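Local coordinates for 303aa long hypothetical esterase (Sulfolobus tokodaii, PDB 3AIN), which probably hydrolyses carboxylic esters as a thermostable, dimeric carboxylesterase related to hormone-sensitive lipase, at residues 46-51 with 102-108; 94-98 with 109-113; 169-174 with 196-200. The protein carries 1 engineered substitution. All blocks are in the same frame, centred on the assembly; numbering follows the deposited sequence.

Contact 1. Residues 46-51 with 102-108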
ATOM      1  N   ILE A  46      30.396  -6.986  10.650  1.00 15.98           N
ATOM      2  CA  ILE A  46      28.984  -6.847  10.340  1.00 15.18           C
ATOM      3  C   ILE A  46      28.763  -6.085   9.033  1.00 14.35           C
ATOM      4  O   ILE A  46      27.895  -6.462   8.242  1.00 15.13           O
ATOM      5  CB  ILE A  46      28.199  -6.192  11.500  1.00 15.81           C
ATOM      6  CG1 ILE A  46      28.288  -7.086  12.748  1.00 21.74           C
ATOM      7  CG2 ILE A  46      26.739  -6.003  11.096  1.00 14.15           C
ATOM      8  CD1 ILE A  46      27.812  -6.401  14.015  1.00 27.09           C
ATOM      9  N   ARG A  47      29.567  -5.049   8.783  1.00 12.35           N
ATOM     10  CA  ARG A  47      29.461  -4.322   7.509  1.00 11.76           C
ATOM     11  C   ARG A  47      29.744  -5.241   6.336  1.00 16.18           C
ATOM     12  O   ARG A  47      29.035  -5.224   5.331  1.00 13.73           O
ATOM     13  CB  ARG A  47      30.419  -3.127   7.448  1.00 12.84           C
ATOM     14  CG  ARG A  47      29.999  -1.957   8.357  1.00 13.34           C
ATOM     15  CD  ARG A  47      31.074  -0.882   8.367  1.00 15.23           C
ATOM     16  NE  ARG A  47      30.625   0.330   9.074  1.00 15.45           N
ATOM     17  CZ  ARG A  47      31.433   1.140   9.749  1.00 20.21           C
ATOM     18  NH1 ARG A  47      32.759   0.988   9.676  1.00 21.13           N
ATOM     19  NH2 ARG A  47      30.921   2.150  10.450  1.00 16.36           N
ATOM     20  N   SER A  48      30.723  -6.117   6.521  1.00 12.61           N
ATOM     21  CA  SER A  48      31.022  -7.129   5.499  1.00 12.22           C
ATOM     22  C   SER A  48      29.884  -8.133   5.329  1.00 12.70           C
ATOM     23  O   SER A  48      29.472  -8.420   4.198  1.00 15.18           O
ATOM     24  CB  SER A  48      32.324  -7.883   5.849  1.00 13.74           C
ATOM     25  OG  SER A  48      32.539  -8.872   4.859  1.00 13.73           O
ATOM     26  N   LEU A  49      29.345  -8.627   6.443  1.00 12.72           N
ATOM     27  CA  LEU A  49      28.189  -9.532   6.418  1.00 12.45           C
ATOM     28  C   LEU A  49      26.993  -8.974   5.644  1.00 17.09           C
ATOM     29  O   LEU A  49      26.349  -9.704   4.886  1.00 16.46           O
ATOM     30  CB  LEU A  49      27.762  -9.927   7.831  1.00 17.35           C
ATOM     31  CG  LEU A  49      28.582 -10.996   8.541  1.00 29.33           C
ATOM     32  CD1 LEU A  49      28.046 -11.136   9.961  1.00 32.48           C
ATOM     33  CD2 LEU A  49      28.484 -12.337   7.786  1.00 30.20           C
ATOM     34  N   PHE A  50      26.721  -7.682   5.814  1.00 14.12           N
ATOM     35  CA  PHE A  50      25.640  -7.026   5.029  1.00 17.83           C
ATOM     36  C   PHE A  50      25.882  -7.232   3.533  1.00 15.79           C
ATOM     37  O   PHE A  50      24.950  -7.548   2.772  1.00 16.31           O
ATOM     38  CB  PHE A  50      25.560  -5.518   5.319  1.00 16.44           C
ATOM     39  CG  PHE A  50      24.537  -5.131   6.367  1.00 23.28           C
ATOM     40  CD1 PHE A  50      24.534  -5.737   7.625  1.00 22.83           C
ATOM     41  CD2 PHE A  50      23.636  -4.090   6.118  1.00 23.62           C
ATOM     42  CE1 PHE A  50      23.684  -5.270   8.645  1.00 22.63           C
ATOM     43  CE2 PHE A  50      22.760  -3.642   7.120  1.00 20.21           C
ATOM     44  CZ  PHE A  50      22.777  -4.247   8.373  1.00 24.21           C
ATOM     45  N   LYS A  51      27.116  -7.006   3.088  1.00 14.39           N
ATOM     46  CA  LYS A  51      27.440  -7.140   1.654  1.00 14.82           C
ATOM     47  C   LYS A  51      27.357  -8.599   1.219  1.00 15.85           C
ATOM     48  O   LYS A  51      26.845  -8.921   0.130  1.00 14.85           O
ATOM     49  CB  LYS A  51      28.845  -6.597   1.367  1.00 15.34           C
ATOM     50  CG  LYS A  51      29.037  -5.120   1.749  1.00 14.46           C
ATOM     51  CD  LYS A  51      30.391  -4.592   1.291  1.00 16.73           C
ATOM     52  CE  LYS A  51      30.622  -3.206   1.914  1.00 26.93           C
ATOM     53  NZ  LYS A  51      32.074  -2.852   1.977  1.00 27.68           N
ATOM     54  N   VAL A 102      25.350   3.335  10.995  1.00 12.01           N
ATOM     55  CA  VAL A 102      26.621   2.624  11.262  1.00 13.27           C
ATOM     56  C   VAL A 102      26.928   1.611  10.157  1.00 15.13           C
ATOM     57  O   VAL A 102      28.105   1.353   9.842  1.00 15.55           O
ATOM     58  CB  VAL A 102      26.567   1.926  12.634  1.00 12.11           C
ATOM     59  CG1 VAL A 102      27.782   0.954  12.826  1.00 13.05           C
ATOM     60  CG2 VAL A 102      26.515   3.003  13.758  1.00 13.56           C
ATOM     61  N   LEU A 103      25.875   0.945   9.689  1.00 11.97           N
ATOM     62  CA  LEU A 103      25.984  -0.200   8.800  1.00 12.01           C
ATOM     63  C   LEU A 103      25.326   0.098   7.460  1.00 13.60           C
ATOM     64  O   LEU A 103      24.692   1.145   7.278  1.00 12.01           O
ATOM     65  CB  LEU A 103      25.308  -1.433   9.419  1.00 10.01           C
ATOM     66  CG  LEU A 103      25.752  -1.707  10.866  1.00 12.76           C
ATOM     67  CD1 LEU A 103      24.823  -2.742  11.448  1.00 15.70           C
ATOM     68  CD2 LEU A 103      27.208  -2.211  10.831  1.00 14.50           C
ATOM     69  N   GLY A 104      25.445  -0.849   6.536  1.00 12.43           N
ATOM     70  CA  GLY A 104      24.909  -0.673   5.189  1.00 13.56           C
ATOM     71  C   GLY A 104      25.709   0.270   4.305  1.00 13.20           C
ATOM     72  O   GLY A 104      26.667   0.910   4.757  1.00 14.59           O
ATOM     73  N   ASP A 105      25.454   0.176   3.005  1.00 12.52           N
ATOM     74  CA  ASP A 105      26.256   0.858   2.011  1.00 13.78           C
ATOM     75  C   ASP A 105      25.643   0.595   0.640  1.00 13.54           C
ATOM     76  O   ASP A 105      24.670  -0.134   0.527  1.00 12.98           O
ATOM     77  CB  ASP A 105      27.678   0.310   2.051  1.00 18.40           C
ATOM     78  CG  ASP A 105      27.772  -1.059   1.466  1.00 25.07           C
ATOM     79  OD1 ASP A 105      27.142  -1.980   2.026  1.00 22.30           O
ATOM     80  OD2 ASP A 105      28.448  -1.192   0.422  1.00 32.35           O
ATOM     81  N   ILE A 106      26.233   1.184  -0.389  1.00 13.45           N
ATOM     82  CA  ILE A 106      25.690   1.075  -1.737  1.00 13.83           C
ATOM     83  C   ILE A 106      25.630  -0.380  -2.215  1.00 16.13           C
ATOM     84  O   ILE A 106      24.622  -0.811  -2.793  1.00 13.40           O
ATOM     85  CB  ILE A 106      26.546   1.889  -2.725  1.00 16.40           C
ATOM     86  CG1 ILE A 106      26.165   3.367  -2.653  1.00 14.33           C
ATOM     87  CG2 ILE A 106      26.396   1.342  -4.152  1.00 21.02           C
ATOM     88  CD1 ILE A 106      27.187   4.255  -3.366  1.00 23.28           C
ATOM     89  N   GLU A 107      26.654  -1.169  -1.888  1.00 16.22           N
ATOM     90  CA  GLU A 107      26.656  -2.552  -2.358  1.00 17.95           C
ATOM     91  C   GLU A 107      25.580  -3.408  -1.707  1.00 13.31           C
ATOM     92  O   GLU A 107      24.873  -4.127  -2.396  1.00 15.38           O
ATOM     93  CB  GLU A 107      28.036  -3.217  -2.222  1.00 18.51           C
ATOM     94  CG  GLU A 107      29.194  -2.387  -2.745  1.00 22.24           C
ATOM     95  CD  GLU A 107      29.253  -2.320  -4.260  1.00 23.16           C
ATOM     96  OE1 GLU A 107      29.987  -1.451  -4.775  1.00 30.30           O
ATOM     97  OE2 GLU A 107      28.482  -3.044  -4.926  1.00 21.01           O
ATOM     98  N   SER A 108      25.464  -3.340  -0.378  1.00 13.64           N
ATOM     99  CA  SER A 108      24.501  -4.180   0.312  1.00 13.61           C
ATOM    100  C   SER A 108      23.074  -3.774  -0.053  1.00 14.96           C
ATOM    101  O   SER A 108      22.169  -4.596   0.001  1.00 14.37           O
ATOM    102  CB  SER A 108      24.706  -4.175   1.845  1.00 16.48           C
ATOM    103  OG  SER A 108      24.620  -2.864   2.389  1.00 17.22           O
TER
HETATM  104  O   HOH W   1      27.711  -2.694   4.907  1.00 17.68           O
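The carbonyl oxygen of V102 is gripped by two nitrogens of R47, side-on: NE lies 2.8 Å from V102 O and NH2 3.0 Å from V102 O. The acceptor sits only 2° out of the guanidinium plane, so the group meets it edge-on. The two donors use the oxygen differently, since NE comes in almost straight beyond the carbonyl (C=O...N 171°) while NH2 lies in the carbonyl plane, on a lone pair. The chain, extended from CG to NE, brings the guanidinium to V102 O, and R47 CG rests on L103 CD2 at 3.7 Å on the way. NH1 and NH2 also make salt bridges to E44 and E134, respectively, which probably help hold the group's rotation.

L103 points into helix 43-54 and is met on several sides. L103 CB lies over one face of the F50 ring, displaced toward the rim, 4.2 Å from the centroid and 21° off the normal: a CH-pi contact. L103 CD1 reaches I46 CG2 at 3.8 Å. Further on, S108 CB packs against the backbone of F50, 3.5 Å from F50 O.

D105 organises the end of the loop. D105 OD1 accepts from S108 N and, at 2.7 Å, from S108 OG, both from the same face of the carboxylate, while D105 OD2 takes E107 N, completing an Asx turn. A water donates to both D105 OD1 and R47 O, bridging loop and helix. The K51 side chain crosses that of D105 at about a right angle, with K51 NZ 4.3 Å from D105 OD2, too far for a salt bridge.

The direct polar grip is thus at the R47 end, with apolar packing at the middle; at the other end the carboxylate is committed mainly to its own loop, and the lysine packs its methylenes on it and probably adds a favourable electrostatic bias.

Contact 2. Residues 94-98 with 109-113. With PO4 (phosphate ion), chain F.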
ATOM      1  N   VAL A  94      16.479  10.298  -4.925  1.00 11.81           N
ATOM      2  CA  VAL A  94      17.714  10.218  -4.187  1.00 13.40           C
ATOM      3  C   VAL A  94      17.466   9.375  -2.949  1.00 13.83           C
ATOM      4  O   VAL A  94      16.492   9.634  -2.245  1.00 11.10           O
ATOM      5  CB  VAL A  94      18.230  11.600  -3.782  1.00 14.43           C
ATOM      6  CG1 VAL A  94      19.548  11.446  -3.010  1.00 14.17           C
ATOM      7  CG2 VAL A  94      18.434  12.448  -5.066  1.00 12.81           C
ATOM      8  N   TYR A  95      18.173   8.243  -2.880  1.00 11.20           N
ATOM      9  CA  TYR A  95      17.886   7.193  -1.889  1.00 11.66           C
ATOM     10  C   TYR A  95      18.984   7.084  -0.842  1.00 12.92           C
ATOM     11  O   TYR A  95      20.181   7.035  -1.175  1.00 11.00           O
ATOM     12  CB  TYR A  95      17.704   5.825  -2.579  1.00 12.26           C
ATOM     13  CG  TYR A  95      17.089   4.777  -1.674  1.00 10.56           C
ATOM     14  CD1 TYR A  95      15.722   4.755  -1.477  1.00 13.15           C
ATOM     15  CD2 TYR A  95      17.887   3.972  -0.854  1.00 10.67           C
ATOM     16  CE1 TYR A  95      15.141   3.957  -0.507  1.00 11.77           C
ATOM     17  CE2 TYR A  95      17.300   3.121   0.105  1.00  8.41           C
ATOM     18  CZ  TYR A  95      15.939   3.141   0.275  1.00  9.98           C
ATOM     19  OH  TYR A  95      15.339   2.324   1.212  1.00 11.83           O
ATOM     20  N   TYR A  96      18.581   6.986   0.428  1.00  9.78           N
ATOM     21  CA  TYR A  96      19.530   6.833   1.540  1.00 11.04           C
ATOM     22  C   TYR A  96      19.317   5.513   2.270  1.00 10.48           C
ATOM     23  O   TYR A  96      18.234   5.288   2.817  1.00 10.49           O
ATOM     24  CB  TYR A  96      19.316   7.978   2.530  1.00 10.25           C
ATOM     25  CG  TYR A  96      19.406   9.323   1.877  1.00 10.63           C
ATOM     26  CD1 TYR A  96      20.628   9.864   1.495  1.00 10.54           C
ATOM     27  CD2 TYR A  96      18.251  10.064   1.631  1.00  8.90           C
ATOM     28  CE1 TYR A  96      20.669  11.083   0.797  1.00 11.38           C
ATOM     29  CE2 TYR A  96      18.294  11.304   1.003  1.00 15.74           C
ATOM     30  CZ  TYR A  96      19.514  11.814   0.613  1.00 16.23           C
ATOM     31  OH  TYR A  96      19.536  13.034  -0.019  1.00 13.45           O
ATOM     32  N   HIS A  97      20.287   4.600   2.174  1.00 10.63           N
ATOM     33  CA  HIS A  97      20.176   3.279   2.816  1.00 11.64           C
ATOM     34  C   HIS A  97      20.009   3.372   4.328  1.00 11.31           C
ATOM     35  O   HIS A  97      20.524   4.277   4.949  1.00 10.92           O
ATOM     36  CB  HIS A  97      21.408   2.402   2.472  1.00  9.11           C
ATOM     37  CG  HIS A  97      22.692   2.865   3.087  1.00 10.25           C
ATOM     38  ND1 HIS A  97      23.061   2.523   4.376  1.00 12.62           N
ATOM     39  CD2 HIS A  97      23.724   3.592   2.582  1.00  9.56           C
ATOM     40  CE1 HIS A  97      24.239   3.059   4.650  1.00 12.11           C
ATOM     41  NE2 HIS A  97      24.663   3.708   3.582  1.00 10.47           N
ATOM     42  N   GLY A  98      19.420   2.333   4.915  1.00  9.77           N
ATOM     43  CA  GLY A  98      19.342   2.252   6.372  1.00  9.75           C
ATOM     44  C   GLY A  98      20.523   1.445   6.926  1.00 11.99           C
ATOM     45  O   GLY A  98      21.545   1.214   6.227  1.00 11.42           O
ATOM     46  N   TYR A 109      22.903  -2.514  -0.470  1.00 13.10           N
ATOM     47  CA  TYR A 109      21.583  -1.989  -0.847  1.00 12.29           C
ATOM     48  C   TYR A 109      21.344  -2.025  -2.353  1.00 13.38           C
ATOM     49  O   TYR A 109      20.253  -1.675  -2.841  1.00 12.13           O
ATOM     50  CB  TYR A 109      21.400  -0.572  -0.283  1.00 10.41           C
ATOM     51  CG  TYR A 109      20.749  -0.608   1.089  1.00  9.89           C
ATOM     52  CD1 TYR A 109      19.412  -0.267   1.245  1.00 13.36           C
ATOM     53  CD2 TYR A 109      21.465  -1.064   2.205  1.00 11.07           C
ATOM     54  CE1 TYR A 109      18.782  -0.427   2.454  1.00 11.92           C
ATOM     55  CE2 TYR A 109      20.870  -1.137   3.459  1.00 10.44           C
ATOM     56  CZ  TYR A 109      19.537  -0.763   3.583  1.00  9.03           C
ATOM     57  OH  TYR A 109      18.937  -0.833   4.837  1.00 12.61           O
ATOM     58  N   ASP A 110      22.282  -2.630  -3.083  1.00 11.95           N
ATOM     59  CA  ASP A 110      22.167  -2.672  -4.552  1.00 12.95           C
ATOM     60  C   ASP A 110      20.924  -3.442  -5.066  1.00 13.37           C
ATOM     61  O   ASP A 110      20.214  -2.964  -5.952  1.00 14.25           O
ATOM     62  CB  ASP A 110      23.473  -3.202  -5.164  1.00 14.15           C
ATOM     63  CG  ASP A 110      23.489  -3.130  -6.679  1.00 17.18           C
ATOM     64  OD1 ASP A 110      23.810  -2.046  -7.226  1.00 17.35           O
ATOM     65  OD2 ASP A 110      23.269  -4.188  -7.311  1.00 20.22           O
ATOM     66  N   PRO A 111      20.610  -4.608  -4.477  1.00 12.99           N
ATOM     67  CA  PRO A 111      19.408  -5.316  -4.944  1.00 13.85           C
ATOM     68  C   PRO A 111      18.139  -4.514  -4.713  1.00 10.21           C
ATOM     69  O   PRO A 111      17.266  -4.462  -5.592  1.00 12.19           O
ATOM     70  CB  PRO A 111      19.387  -6.582  -4.093  1.00 13.79           C
ATOM     71  CG  PRO A 111      20.830  -6.819  -3.752  1.00 14.84           C
ATOM     72  CD  PRO A 111      21.416  -5.423  -3.553  1.00 13.50           C
ATOM     73  N   LEU A 112      18.014  -3.919  -3.530  1.00  9.00           N
ATOM     74  CA  LEU A 112      16.826  -3.110  -3.261  1.00 11.18           C
ATOM     75  C   LEU A 112      16.727  -1.896  -4.195  1.00 12.95           C
ATOM     76  O   LEU A 112      15.661  -1.608  -4.715  1.00 13.28           O
ATOM     77  CB  LEU A 112      16.796  -2.674  -1.792  1.00 11.72           C
ATOM     78  CG  LEU A 112      15.652  -1.711  -1.460  1.00 10.13           C
ATOM     79  CD1 LEU A 112      14.281  -2.404  -1.695  1.00 13.52           C
ATOM     80  CD2 LEU A 112      15.751  -1.244   0.014  1.00 13.97           C
ATOM     81  N   CYS A 113      17.828  -1.186  -4.427  1.00 11.33           N
ATOM     82  CA  CYS A 113      17.750  -0.024  -5.323  1.00 10.88           C
ATOM     83  C   CYS A 113      17.425  -0.408  -6.768  1.00 11.01           C
ATOM     84  O   CYS A 113      16.729   0.329  -7.438  1.00 15.66           O
ATOM     85  CB  CYS A 113      19.038   0.807  -5.276  1.00 10.52           C
ATOM     86  SG  CYS A 113      19.220   1.699  -3.688  1.00 15.23           S
TER
HETATM   87  P   PO4 F 305      18.514  -2.266   8.568  1.00 69.70           P
HETATM   88  O1  PO4 F 305      17.122  -1.776   8.219  1.00 58.07           O
HETATM   89  O2  PO4 F 305      19.442  -2.232   7.358  1.00 38.64           O
HETATM   90  O3  PO4 F 305      18.417  -3.683   9.082  1.00 60.92           O
HETATM   91  O4  PO4 F 305      19.073  -1.359   9.639  1.00 42.73           O
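The end of strand 92-96 with the loop after it faces the N-cap residue and first turn of helix 110-120 without a clear direct hydrogen bond, their CA atoms 6.6 Å apart at H97 and Y109 and 8.0 Å apart at Y95 and C113. Side chains fill the interval. H97 CB stands squarely over the centre of the Y109 ring, 3.4 Å from the centroid and 11° off the normal, a close CH-pi contact. With CG set between the backbone N and the carbonyl carbon (chi1 69°), the imidazole swings off the tyrosine, and H97 ND1 gives a nearly straight bond of 2.7 Å to G98 O. The ring also stacks on Y129.

Y95 extends toward the helix and crosses Y109 at about a right angle, Y95 CE2 to Y109 CD1 4.2 Å. C113 SG approaches the Y95 ring obliquely, 3.9 Å from Y95 CD2, and L112 CD2 lies near the phenol oxygen. Both phenols serve D169, Y95 OH at OD1 and Y109 OH at OD2; O2 of a phosphate, probably from the crystallisation liquor, lies 2.9 Å from Y109 OH.

This is the first half of a beta-alpha-beta unit in an alpha/beta hydrolase fold. H97 and G98 open the HGGG sequence that in hormone-sensitive-lipase relatives forms the oxyanion hole, a role probably kept here.

Contact 3. Residues 169-174 with 196-200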
ATOM      1  N   ASP A 169      15.101   4.054   4.100  1.00 10.31           N
ATOM      2  CA  ASP A 169      14.517   3.084   5.054  1.00 10.17           C
ATOM      3  C   ASP A 169      15.235   3.190   6.389  1.00 12.28           C
ATOM      4  O   ASP A 169      16.475   3.295   6.431  1.00 10.56           O
ATOM      5  CB  ASP A 169      14.649   1.641   4.530  1.00 10.23           C
ATOM      6  CG  ASP A 169      16.104   1.222   4.340  1.00 12.32           C
ATOM      7  OD1 ASP A 169      16.789   1.817   3.475  1.00  9.77           O
ATOM      8  OD2 ASP A 169      16.533   0.280   5.060  1.00 10.68           O
ATOM      9  N   SER A 170      14.443   3.167   7.472  1.00  9.61           N
ATOM     10  CA  SER A 170      15.020   3.176   8.826  1.00  9.73           C
ATOM     11  C   SER A 170      15.863   4.442   9.111  1.00 11.89           C
ATOM     12  O   SER A 170      15.354   5.539   8.947  1.00 10.35           O
ATOM     13  CB  SER A 170      15.789   1.861   9.038  1.00 11.39           C
ATOM     14  OG  SER A 170      16.046   1.678  10.428  1.00 13.12           O
ATOM     15  N   ALA A 171      17.150   4.321   9.432  1.00 10.20           N
ATOM     16  CA  ALA A 171      18.012   5.493   9.547  1.00  9.88           C
ATOM     17  C   ALA A 171      18.018   6.291   8.231  1.00  9.87           C
ATOM     18  O   ALA A 171      18.230   7.506   8.210  1.00 11.20           O
ATOM     19  CB  ALA A 171      19.455   5.054   9.940  1.00 12.09           C
ATOM     20  N   GLY A 172      17.890   5.585   7.108  1.00  9.23           N
ATOM     21  CA  GLY A 172      17.833   6.235   5.808  1.00 10.76           C
ATOM     22  C   GLY A 172      16.575   7.085   5.654  1.00 10.15           C
ATOM     23  O   GLY A 172      16.558   8.045   4.886  1.00 10.52           O
ATOM     24  N   GLY A 173      15.462   6.569   6.177  1.00  9.14           N
ATOM     25  CA  GLY A 173      14.224   7.358   6.233  1.00  8.89           C
ATOM     26  C   GLY A 173      14.389   8.613   7.070  1.00 10.53           C
ATOM     27  O   GLY A 173      13.829   9.677   6.738  1.00  9.83           O
ATOM     28  N   ASN A 174      15.080   8.478   8.197  1.00  9.10           N
ATOM     29  CA  ASN A 174      15.475   9.638   8.973  1.00 10.45           C
ATOM     30  C   ASN A 174      16.221  10.634   8.082  1.00 12.46           C
ATOM     31  O   ASN A 174      15.880  11.822   8.033  1.00 10.45           O
ATOM     32  CB  ASN A 174      16.378   9.194  10.146  1.00 10.22           C
ATOM     33  CG  ASN A 174      16.904  10.371  10.946  1.00 11.31           C
ATOM     34  OD1 ASN A 174      16.357  10.715  12.016  1.00 15.17           O
ATOM     35  ND2 ASN A 174      17.956  10.981  10.459  1.00  8.70           N
ATOM     36  N   ILE A 196      10.430   4.920   4.627  1.00  9.11           N
ATOM     37  CA  ILE A 196      10.140   3.514   4.878  1.00  9.92           C
ATOM     38  C   ILE A 196      10.579   3.166   6.297  1.00 10.17           C
ATOM     39  O   ILE A 196      11.761   3.267   6.610  1.00 10.50           O
ATOM     40  CB  ILE A 196      10.940   2.615   3.898  1.00  8.60           C
ATOM     41  CG1 ILE A 196      10.652   3.054   2.454  1.00 10.76           C
ATOM     42  CG2 ILE A 196      10.512   1.142   4.121  1.00  7.95           C
ATOM     43  CD1 ILE A 196      11.592   2.412   1.411  1.00 11.71           C
ATOM     44  N   TYR A 197       9.596   2.874   7.154  1.00  8.34           N
ATOM     45  CA  TYR A 197       9.805   2.740   8.608  1.00 10.12           C
ATOM     46  C   TYR A 197      10.907   3.648   9.167  1.00 12.04           C
ATOM     47  O   TYR A 197      11.933   3.195   9.676  1.00 10.23           O
ATOM     48  CB  TYR A 197       9.953   1.275   9.080  1.00 10.28           C
ATOM     49  CG  TYR A 197      10.649   0.295   8.135  1.00 10.67           C
ATOM     50  CD1 TYR A 197      12.017   0.371   7.918  1.00 10.51           C
ATOM     51  CD2 TYR A 197       9.900  -0.615   7.371  1.00  7.12           C
ATOM     52  CE1 TYR A 197      12.650  -0.507   7.038  1.00  9.84           C
ATOM     53  CE2 TYR A 197      10.521  -1.461   6.465  1.00 10.92           C
ATOM     54  CZ  TYR A 197      11.884  -1.354   6.263  1.00 10.65           C
ATOM     55  OH  TYR A 197      12.524  -2.260   5.416  1.00 11.50           O
ATOM     56  N   PRO A 198      10.697   4.957   9.066  1.00  9.88           N
ATOM     57  CA  PRO A 198      11.761   5.889   9.454  1.00  8.43           C
ATOM     58  C   PRO A 198      11.949   5.972  10.952  1.00  8.90           C
ATOM     59  O   PRO A 198      10.989   5.817  11.719  1.00  9.95           O
ATOM     60  CB  PRO A 198      11.236   7.236   8.936  1.00  9.43           C
ATOM     61  CG  PRO A 198       9.738   7.078   9.043  1.00  9.83           C
ATOM     62  CD  PRO A 198       9.528   5.659   8.501  1.00  9.90           C
ATOM     63  N   ALA A 199      13.161   6.344  11.347  1.00  9.93           N
ATOM     64  CA  ALA A 199      13.420   6.816  12.701  1.00 11.86           C
ATOM     65  C   ALA A 199      13.244   8.335  12.711  1.00 11.42           C
ATOM     66  O   ALA A 199      13.912   9.052  11.967  1.00 12.69           O
ATOM     67  CB  ALA A 199      14.852   6.460  13.100  1.00 13.80           C
ATOM     68  N   VAL A 200      12.306   8.813  13.517  1.00  9.82           N
ATOM     69  CA  VAL A 200      12.031  10.246  13.546  1.00 11.38           C
ATOM     70  C   VAL A 200      12.210  10.921  14.904  1.00 11.38           C
ATOM     71  O   VAL A 200      12.169  12.143  14.993  1.00 12.91           O
ATOM     72  CB  VAL A 200      10.641  10.557  12.967  1.00  9.82           C
ATOM     73  CG1 VAL A 200      10.505  10.044  11.537  1.00 13.64           C
ATOM     74  CG2 VAL A 200       9.518   9.985  13.866  1.00 10.86           C
TER
HETATM   75  O   HOH W   2      15.113  -2.043   5.207  1.00 16.00           O
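S170 adopts phi 61° and psi -121°, a strained turn that reverses the chain after strand 164-169 and aims its N-H at I196 and its C=O at A199. Y197 has an unusual first torsion too (chi1 34°), which brings its ring up to D169 CB and S170 N at an oblique angle. The S170 N to I196 O bond is 2.8 Å and nearly collinear with the carbonyl, whereas the A199 N to S170 O bond is weak at 3.3 Å. Two CA-H...O contacts supplement them: D169 CA lies 3.2 Å from I196 O, and S170 CA makes the second, to Y197 O. D169 and I196 also form a parallel bridge between their strands, with side chains on the same face of the sheet and the two CB atoms in contact.

Such a sharp strand-to-helix turn within a GxSxG sequence fits the nucleophile elbow of alpha/beta hydrolases. S170 is therefore probably the nucleophile; its CB points away from segment 196-200 overall, though CB still touches Y197, and the side chain touches H293, the likely catalytic histidine.

I196 CG2 lies over one face of the Y197 ring, offset toward its rim. On the strand side, D169 CB approaches Y197 CE1 to 3.9 Å. A water in the plane of that ring spans the polar ends, 2.7 Å from D169 OD2, to which it donates, and 2.6 Å from Y197 OH. Y197 OH also bonds to V296 N.

Along the helix, G173 brings bare backbone against the proline: P198 CB is 3.9 Å from G173 C. One residue further, the CB atoms of N174 and A199 approach to 4.3 Å.

Contacts 2 and 3 lie deep in the alpha/beta hydrolase core, whereas the centre of contact 1 is about 15 Å from the centre of the chain and that contact is only partly buried. They also differ in chemistry: a charged side chain gripping a carbonyl in contact 1, rings and sulfur in contact 2, backbone bonds at a strand-to-helix turn in contact 3. Contacts 1 and 2 interleave along the chain and touch where H97 CE1 packs on G104, the loop of one running straight into the helix of the other. D169 of contact 3 is the shared polar element of the two buried contacts. Contacts 1 and 3 do not touch; their nearest atoms are about 6 Å apart.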